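Local coordinates for protein enoyl-CoA hydratase EchA1 (Mycobacterium marinum, PDB 3QXI) that probably catalyses the reversible hydration of enoyl-CoA thioesters to 3-hydroxyacyl-CoA, as a trimeric member of the crotonase family, at residues Asp125-Ala130 with Pro155-Tyr160. Residues are numbered along the deposited sequence; the frame is centred on the assembly and turned at random.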
loop_
_atom_site.group_PDB
_atom_site.type_symbol
_atom_site.label_atom_id
_atom_site.label_comp_id
_atom_site.label_asym_id
_atom_site.label_seq_id
_atom_site.Cartn_x
_atom_site.Cartn_y
_atom_site.Cartn_z
ATOM N N ASP B 125 -15.867 5.337 1.550
ATOM C CA ASP B 125 -15.214 4.377 0.655
ATOM C C ASP B 125 -14.598 5.029 -0.567
ATOM O O ASP B 125 -13.596 4.545 -1.085
ATOM C CB ASP B 125 -16.209 3.286 0.236
ATOM C CG ASP B 125 -16.909 2.653 1.457
ATOM O OD1 ASP B 125 -16.210 2.154 2.362
ATOM O OD2 ASP B 125 -18.141 2.723 1.534
ATOM N N LEU B 126 -15.228 6.121 -1.015
ATOM C CA LEU B 126 -14.865 6.788 -2.271
ATOM C C LEU B 126 -14.908 8.295 -2.024
ATOM O O LEU B 126 -15.758 8.778 -1.269
ATOM C CB LEU B 126 -15.843 6.395 -3.407
ATOM C CG LEU B 126 -16.028 4.879 -3.623
ATOM C CD1 LEU B 126 -17.238 4.526 -4.532
ATOM C CD2 LEU B 126 -14.731 4.259 -4.163
ATOM N N ILE B 127 -13.975 9.010 -2.639
ATOM C CA ILE B 127 -13.915 10.480 -2.522
ATOM C C ILE B 127 -14.044 11.159 -3.852
ATOM O O ILE B 127 -13.311 10.839 -4.778
ATOM C CB ILE B 127 -12.621 10.997 -1.880
ATOM C CG1 ILE B 127 -12.439 10.384 -0.491
ATOM C CG2 ILE B 127 -12.692 12.548 -1.811
ATOM C CD1 ILE B 127 -11.042 10.661 0.168
ATOM N N VAL B 128 -15.018 12.067 -3.950
ATOM C CA VAL B 128 -15.121 12.970 -5.077
ATOM C C VAL B 128 -14.791 14.379 -4.576
ATOM O O VAL B 128 -15.412 14.887 -3.606
ATOM C CB VAL B 128 -16.530 12.890 -5.741
ATOM C CG1 VAL B 128 -16.685 13.933 -6.843
ATOM C CG2 VAL B 128 -16.780 11.463 -6.263
ATOM N N ALA B 129 -13.815 15.015 -5.224
ATOM C CA ALA B 129 -13.289 16.261 -4.693
ATOM C C ALA B 129 -13.219 17.312 -5.763
ATOM O O ALA B 129 -12.736 17.046 -6.868
ATOM C CB ALA B 129 -11.921 16.041 -4.099
ATOM N N ALA B 130 -13.734 18.496 -5.438
ATOM C CA ALA B 130 -13.519 19.688 -6.233
ATOM C C ALA B 130 -12.032 19.891 -6.540
ATOM O O ALA B 130 -11.185 19.728 -5.656
ATOM C CB ALA B 130 -14.051 20.878 -5.497
ATOM N N PRO B 155 -2.106 6.058 5.523
ATOM C CA PRO B 155 -1.048 5.201 4.966
ATOM C C PRO B 155 -1.579 4.003 4.172
ATOM O O PRO B 155 -0.805 3.299 3.496
ATOM C CB PRO B 155 -0.290 4.702 6.209
ATOM C CG PRO B 155 -0.747 5.482 7.329
ATOM C CD PRO B 155 -2.149 5.947 6.992
ATOM N N GLU B 156 -2.883 3.793 4.231
ATOM C CA GLU B 156 -3.515 2.702 3.522
ATOM C C GLU B 156 -4.094 3.227 2.209
ATOM O O GLU B 156 -4.448 2.442 1.364
ATOM C CB GLU B 156 -4.612 2.021 4.410
ATOM C CG GLU B 156 -3.984 1.241 5.579
ATOM C CD GLU B 156 -4.929 0.642 6.646
ATOM O OE1 GLU B 156 -6.168 0.912 6.653
ATOM O OE2 GLU B 156 -4.360 -0.092 7.528
ATOM N N ARG B 157 -4.148 4.545 2.022
ATOM C CA ARG B 157 -4.753 5.109 0.818
ATOM C C ARG B 157 -3.744 5.698 -0.175
ATOM O O ARG B 157 -4.005 5.731 -1.372
ATOM C CB ARG B 157 -5.840 6.165 1.178
ATOM C CG ARG B 157 -7.018 5.628 1.977
ATOM C CD ARG B 157 -8.213 5.150 1.091
ATOM N NE ARG B 157 -9.528 5.597 1.623
ATOM C CZ ARG B 157 -10.388 6.461 1.030
ATOM N NH1 ARG B 157 -10.141 7.035 -0.172
ATOM N NH2 ARG B 157 -11.531 6.756 1.653
ATOM N N ILE B 158 -2.611 6.190 0.320
ATOM C CA ILE B 158 -1.581 6.835 -0.507
ATOM C C ILE B 158 -0.257 6.184 -0.111
ATOM O O ILE B 158 -0.235 5.447 0.878
ATOM C CB ILE B 158 -1.522 8.383 -0.253
ATOM C CG1 ILE B 158 -1.061 8.730 1.175
ATOM C CG2 ILE B 158 -2.859 9.047 -0.497
ATOM C CD1 ILE B 158 -0.807 10.232 1.358
ATOM N N PRO B 159 0.843 6.446 -0.842
ATOM C CA PRO B 159 2.100 5.810 -0.460
ATOM C C PRO B 159 2.497 6.081 1.007
ATOM O O PRO B 159 2.403 7.234 1.479
ATOM C CB PRO B 159 3.094 6.438 -1.430
ATOM C CG PRO B 159 2.269 6.585 -2.670
ATOM C CD PRO B 159 1.006 7.177 -2.119
ATOM N N TYR B 160 2.912 5.012 1.697
ATOM C CA TYR B 160 3.305 5.074 3.112
ATOM C C TYR B 160 4.172 6.286 3.482
ATOM O O TYR B 160 3.863 6.990 4.446
ATOM C CB TYR B 160 3.991 3.756 3.539
ATOM C CG TYR B 160 4.397 3.695 4.986
ATOM C CD1 TYR B 160 3.537 3.159 5.934
ATOM C CD2 TYR B 160 5.625 4.166 5.407
ATOM C CE1 TYR B 160 3.877 3.083 7.255
ATOM C CE2 TYR B 160 5.988 4.100 6.761
ATOM C CZ TYR B 160 5.090 3.549 7.675
ATOM O OH TYR B 160 5.391 3.450 9.008
#
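Arg157 reaches from segment 155-160 to Ile127 of strand 126-130 and Asp125 just before it, in the crotonase-fold core, and illustrates how one long side chain can join a sheet to a segment that lies well apart from it. The backbones stay distant, with Asp125 CA and Arg157 CA 10.5 Å apart; the arginine side chain spans the gap, bent at chi2 (-92°) and chi3 (-136°) on its way to Ile127 and the carbonyl of Asp125. In the closer-packed part Ile127 comes at the guanidinium obliquely: its CD1 lies 3.8 Å from Arg157 NH1, and CG1 follows at 4.1 Å from the same nitrogen. The Ile127 branch that does this touching, CG1, stands anti to the carbonyl carbon (chi1 -58°), while its side chain also packs on Val109 of the neighbouring strand. The Asp125 side is looser. Its carbonyl O sits over one face of the guanidinium, 4.1 Å from Arg157 NH2, too far for a bond, and NH2 is instead hydrogen-bonded to Leu122 O in the preceding helix. Ala161 of the third subunit packs on Arg157, so this buried contact borders a subunit interface of the trimer. Asp125 has its CB pointing away from Arg157; its OD2 forms a salt bridge with Lys216 NZ and accepts a hydrogen bond from Leu105 N, and Asp125 OD1 remains 6.6 Å from Arg157 NH2.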